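Local coordinates for receptor-like protein kinase ANXUR1 (Arabidopsis thaliana, PDB 6FIG) that is a plant receptor kinase involved in reproduction, whose malectin-like ectodomain probably senses signals outside the cell and passes them to a serine/threonine kinase domain, at residues A[1-13]-A[151-163]. Sequence-based numbering, arbitrary orientation.
With CA (calcium ion), chain I; EDO (1,2-ethanediol), chain J.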
loop_
_atom_site.group_PDB
_atom_site.type_symbol
_atom_site.label_atom_id
_atom_site.label_comp_id
_atom_site.label_asym_id
_atom_site.label_seq_id
_atom_site.Cartn_x
_atom_site.Cartn_y
_atom_site.Cartn_z
ATOM N N GLY A 1 -11.443 9.390 4.982
ATOM C CA GLY A 1 -11.632 8.019 5.544
ATOM C C GLY A 1 -10.603 6.972 5.167
ATOM O O GLY A 1 -10.912 5.775 5.151
ATOM N N GLN A 2 -9.375 7.407 4.892
ATOM C CA GLN A 2 -8.287 6.484 4.533
ATOM C C GLN A 2 -7.723 5.710 5.737
ATOM O O GLN A 2 -8.022 6.013 6.904
ATOM C CB GLN A 2 -7.143 7.239 3.807
ATOM C CG GLN A 2 -6.300 8.199 4.651
ATOM C CD GLN A 2 -6.928 9.579 4.834
ATOM O OE1 GLN A 2 -7.983 9.873 4.258
ATOM N NE2 GLN A 2 -6.285 10.434 5.639
ATOM N N ASP A 3 -6.882 4.721 5.435
ATOM C CA ASP A 3 -6.140 4.014 6.479
ATOM C C ASP A 3 -5.197 4.989 7.186
ATOM O O ASP A 3 -4.640 5.880 6.549
ATOM C CB ASP A 3 -5.317 2.862 5.909
ATOM C CG ASP A 3 -6.164 1.787 5.238
ATOM O OD1 ASP A 3 -7.380 1.696 5.489
ATOM O OD2 ASP A 3 -5.575 1.024 4.459
ATOM N N LEU A 4 -5.060 4.816 8.497
ATOM C CA LEU A 4 -4.224 5.649 9.352
ATOM C C LEU A 4 -3.197 4.847 10.109
ATOM O O LEU A 4 -3.483 3.727 10.565
ATOM C CB LEU A 4 -5.093 6.363 10.379
ATOM C CG LEU A 4 -6.169 7.304 9.858
ATOM C CD1 LEU A 4 -6.906 7.921 11.035
ATOM C CD2 LEU A 4 -5.557 8.389 9.005
ATOM N N ALA A 5 -2.010 5.436 10.275
ATOM C CA ALA A 5 -1.017 4.944 11.205
ATOM C C ALA A 5 -0.588 6.183 11.989
ATOM O O ALA A 5 0.160 7.040 11.479
ATOM C CB ALA A 5 0.150 4.317 10.487
ATOM N N LEU A 6 -1.122 6.297 13.202
ATOM C CA LEU A 6 -0.933 7.466 14.048
ATOM C C LEU A 6 0.085 7.157 15.126
ATOM O O LEU A 6 -0.092 6.209 15.901
ATOM C CB LEU A 6 -2.242 7.870 14.702
ATOM C CG LEU A 6 -3.462 8.011 13.797
ATOM C CD1 LEU A 6 -4.675 8.396 14.619
ATOM C CD2 LEU A 6 -3.187 9.019 12.679
ATOM N N SER A 7 1.167 7.932 15.167
ATOM C CA SER A 7 2.126 7.793 16.253
ATOM C C SER A 7 1.758 8.853 17.265
ATOM O O SER A 7 1.932 10.055 17.018
ATOM C CB SER A 7 3.571 7.960 15.795
ATOM O OG SER A 7 4.434 7.738 16.910
ATOM N N CYS A 8 1.198 8.410 18.382
ATOM C CA CYS A 8 0.643 9.312 19.355
ATOM C C CYS A 8 1.777 10.023 20.079
ATOM O O CYS A 8 2.787 9.397 20.408
ATOM C CB CYS A 8 -0.232 8.534 20.320
ATOM S SG CYS A 8 -1.461 7.591 19.406
ATOM N N GLY A 9 1.617 11.324 20.250
ATOM C CA GLY A 9 2.608 12.160 20.920
ATOM C C GLY A 9 3.683 12.749 20.025
ATOM O O GLY A 9 4.624 13.371 20.526
ATOM N N THR A 10 3.569 12.564 18.711
ATOM C CA THR A 10 4.510 13.157 17.755
ATOM C C THR A 10 3.903 14.405 17.147
ATOM O O THR A 10 2.688 14.610 17.184
ATOM C CB THR A 10 4.891 12.176 16.620
ATOM O OG1 THR A 10 3.717 11.746 15.915
ATOM C CG2 THR A 10 5.621 10.957 17.161
ATOM N N SER A 11 4.765 15.247 16.601
ATOM C CA SER A 11 4.350 16.445 15.885
ATOM C C SER A 11 4.911 16.497 14.452
ATOM O O SER A 11 4.694 17.479 13.755
ATOM C CB SER A 11 4.813 17.670 16.674
ATOM O OG SER A 11 6.208 17.584 16.862
ATOM N N GLU A 12 5.637 15.463 14.030
ATOM C CA GLU A 12 6.205 15.380 12.685
ATOM C C GLU A 12 5.930 13.987 12.147
ATOM O O GLU A 12 5.830 13.034 12.919
ATOM C CB GLU A 12 7.722 15.582 12.709
ATOM C CG GLU A 12 8.217 16.643 13.663
ATOM C CD GLU A 12 9.727 16.599 13.835
ATOM O OE1 GLU A 12 10.449 16.426 12.828
ATOM O OE2 GLU A 12 10.185 16.718 14.983
ATOM N N ALA A 13 5.855 13.874 10.825
ATOM C CA ALA A 13 5.735 12.560 10.172
ATOM C C ALA A 13 6.974 11.737 10.509
ATOM O O ALA A 13 8.076 12.289 10.668
ATOM C CB ALA A 13 5.607 12.732 8.667
ATOM N N ALA A 151 -4.145 6.492 31.566
ATOM C CA ALA A 151 -4.085 5.718 30.323
ATOM C C ALA A 151 -2.987 6.289 29.456
ATOM O O ALA A 151 -2.589 7.446 29.597
ATOM C CB ALA A 151 -5.428 5.755 29.615
ATOM N N PHE A 152 -2.488 5.479 28.539
ATOM C CA PHE A 152 -1.504 5.950 27.575
ATOM C C PHE A 152 -1.638 5.149 26.312
ATOM O O PHE A 152 -2.236 4.060 26.301
ATOM C CB PHE A 152 -0.065 5.883 28.133
ATOM C CG PHE A 152 0.503 4.502 28.217
ATOM C CD1 PHE A 152 0.102 3.626 29.222
ATOM C CD2 PHE A 152 1.428 4.056 27.283
ATOM C CE1 PHE A 152 0.612 2.337 29.291
ATOM C CE2 PHE A 152 1.943 2.772 27.346
ATOM C CZ PHE A 152 1.535 1.909 28.345
ATOM N N ILE A 153 -1.095 5.706 25.241
ATOM C CA ILE A 153 -1.113 5.044 23.931
ATOM C C ILE A 153 0.103 5.549 23.158
ATOM O O ILE A 153 0.418 6.741 23.197
ATOM C CB ILE A 153 -2.446 5.341 23.182
ATOM C CG1 ILE A 153 -2.524 4.630 21.819
ATOM C CG2 ILE A 153 -2.688 6.845 23.030
ATOM C CD1 ILE A 153 -2.647 3.117 21.898
ATOM N N ASN A 154 0.790 4.649 22.461
ATOM C CA ASN A 154 1.942 5.040 21.636
ATOM C C ASN A 154 1.631 5.113 20.152
ATOM O O ASN A 154 2.183 5.953 19.430
ATOM C CB ASN A 154 3.101 4.095 21.870
ATOM C CG ASN A 154 3.537 4.085 23.313
ATOM O OD1 ASN A 154 3.011 3.314 24.109
ATOM N ND2 ASN A 154 4.480 4.957 23.663
ATOM N N GLY A 155 0.722 4.257 19.700
ATOM C CA GLY A 155 0.358 4.210 18.299
ATOM C C GLY A 155 -1.013 3.623 18.077
ATOM O O GLY A 155 -1.459 2.752 18.833
ATOM N N ILE A 156 -1.672 4.110 17.037
ATOM C CA ILE A 156 -2.980 3.592 16.619
ATOM C C ILE A 156 -2.964 3.376 15.113
ATOM O O ILE A 156 -2.601 4.280 14.387
ATOM C CB ILE A 156 -4.129 4.555 16.997
ATOM C CG1 ILE A 156 -4.186 4.760 18.510
ATOM C CG2 ILE A 156 -5.467 4.021 16.495
ATOM C CD1 ILE A 156 -5.165 5.828 18.962
ATOM N N GLU A 157 -3.351 2.178 14.644
ATOM C CA GLU A 157 -3.646 1.978 13.219
ATOM C C GLU A 157 -5.083 1.557 13.012
ATOM O O GLU A 157 -5.621 0.771 13.791
ATOM C CB GLU A 157 -2.764 0.928 12.550
ATOM C CG GLU A 157 -1.289 1.189 12.539
ATOM C CD GLU A 157 -0.606 0.175 11.642
ATOM O OE1 GLU A 157 -0.195 -0.873 12.157
ATOM O OE2 GLU A 157 -0.551 0.424 10.417
ATOM N N VAL A 158 -5.697 2.127 11.991
ATOM C CA VAL A 158 -7.000 1.713 11.491
ATOM C C VAL A 158 -6.857 1.429 10.021
ATOM O O VAL A 158 -6.461 2.296 9.264
ATOM C CB VAL A 158 -8.064 2.784 11.750
ATOM C CG1 VAL A 158 -9.409 2.325 11.198
ATOM C CG2 VAL A 158 -8.162 3.055 13.237
ATOM N N ILE A 159 -7.189 0.200 9.618
ATOM C CA ILE A 159 -6.923 -0.314 8.275
ATOM C C ILE A 159 -8.189 -1.011 7.794
ATOM O O ILE A 159 -8.610 -2.004 8.398
ATOM C CB ILE A 159 -5.776 -1.339 8.312
ATOM C CG1 ILE A 159 -4.480 -0.719 8.879
ATOM C CG2 ILE A 159 -5.521 -1.930 6.933
ATOM C CD1 ILE A 159 -3.532 -1.730 9.472
ATOM N N GLN A 160 -8.776 -0.519 6.721
ATOM C CA GLN A 160 -9.904 -1.207 6.089
ATOM C C GLN A 160 -9.455 -2.584 5.590
ATOM O O GLN A 160 -8.381 -2.706 4.998
ATOM C CB GLN A 160 -10.448 -0.399 4.917
ATOM C CG GLN A 160 -11.787 -0.902 4.434
ATOM C CD GLN A 160 -12.327 -0.093 3.296
ATOM O OE1 GLN A 160 -12.614 1.102 3.455
ATOM N NE2 GLN A 160 -12.488 -0.734 2.145
ATOM N N MET A 161 -10.252 -3.628 5.834
ATOM C CA MET A 161 -9.873 -4.987 5.429
ATOM C C MET A 161 -11.057 -5.700 4.822
ATOM O O MET A 161 -12.185 -5.368 5.097
ATOM C CB MET A 161 -9.288 -5.791 6.581
ATOM C CG MET A 161 -10.289 -6.115 7.669
ATOM S SD MET A 161 -9.621 -7.146 8.944
ATOM C CE MET A 161 -9.527 -8.721 8.117
ATOM N N PRO A 162 -10.797 -6.681 3.957
ATOM C CA PRO A 162 -11.895 -7.493 3.452
ATOM C C PRO A 162 -12.533 -8.386 4.537
ATOM O O PRO A 162 -11.998 -8.566 5.642
ATOM C CB PRO A 162 -11.216 -8.393 2.381
ATOM C CG PRO A 162 -9.881 -7.777 2.131
ATOM C CD PRO A 162 -9.494 -7.099 3.406
ATOM N N GLU A 163 -13.693 -8.924 4.185
ATOM C CA GLU A 163 -14.385 -9.868 5.060
ATOM C C GLU A 163 -13.733 -11.237 4.965
ATOM O O GLU A 163 -14.157 -12.094 4.200
ATOM C CB GLU A 163 -15.866 -9.941 4.694
ATOM C CG GLU A 163 -16.593 -8.635 4.948
ATOM C CD GLU A 163 -16.864 -8.341 6.419
ATOM O OE1 GLU A 163 -16.534 -9.146 7.319
ATOM O OE2 GLU A 163 -17.443 -7.266 6.667
HETATM CA CA CA I . 4.089 7.432 19.510
HETATM C C1 EDO J . 0.455 7.939 7.064
HETATM O O1 EDO J . 1.203 7.851 8.279
HETATM C C2 EDO J . -0.849 7.205 7.320
HETATM O O2 EDO J . -1.483 7.702 8.500
HETATM O O HOH W 1 -2.170 1.943 8.934
#
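L6 and I156 pair in the middle of an antiparallel ladder between strand 4-7 and strand 155-161. Their backbones bond in both directions, and L6 N reaches I156 O almost straight at 2.8 Å. L4 and V158 form the next hydrogen-bonded pair, on the same buried face as L6 and I156. The calcium end is tight. With SG beside its own backbone N (chi1 -54°), C8 rests its sulfur 3.9 Å from I153 CG2 and 4.0 Å from I156 CG1. C8 N meets N154 O from above the carbonyl plane, while that same oxygen binds calcium at 2.4 Å. S7 turns OG away from its own N (chi1 -177°) to reach the ion, and C8 O is also a ligand; P51 and T54 complete the site, so the ion ties both segments to P51 and T54. N154 and G155 form a classic beta bulge opposite Y79. The A5-E157 pair and the partly exposed D3 and Q160 end are looser. A5 packs lightly on E157, whose OE2 accepts a hydrogen bond from a water that also donates weakly to L4 O; K20 and R77 pair with this carboxylate, which would probably favour its charged form. An ethanediol, probably from the crystallisation liquor, accepts a hydrogen bond from A5 N. Past the last bridge, D3 OD1 takes Q160 N from above its carboxylate plane at 2.9 Å, and OD2 forms a salt bridge with K69 of the second subunit. Within the malectin-like domain, strand 4-7 lies between strands 21-24 and 151-161, the latter also pairing with 54-58 and 73-80, while Y64 of strand 62-67 covers C8, I153 and I156.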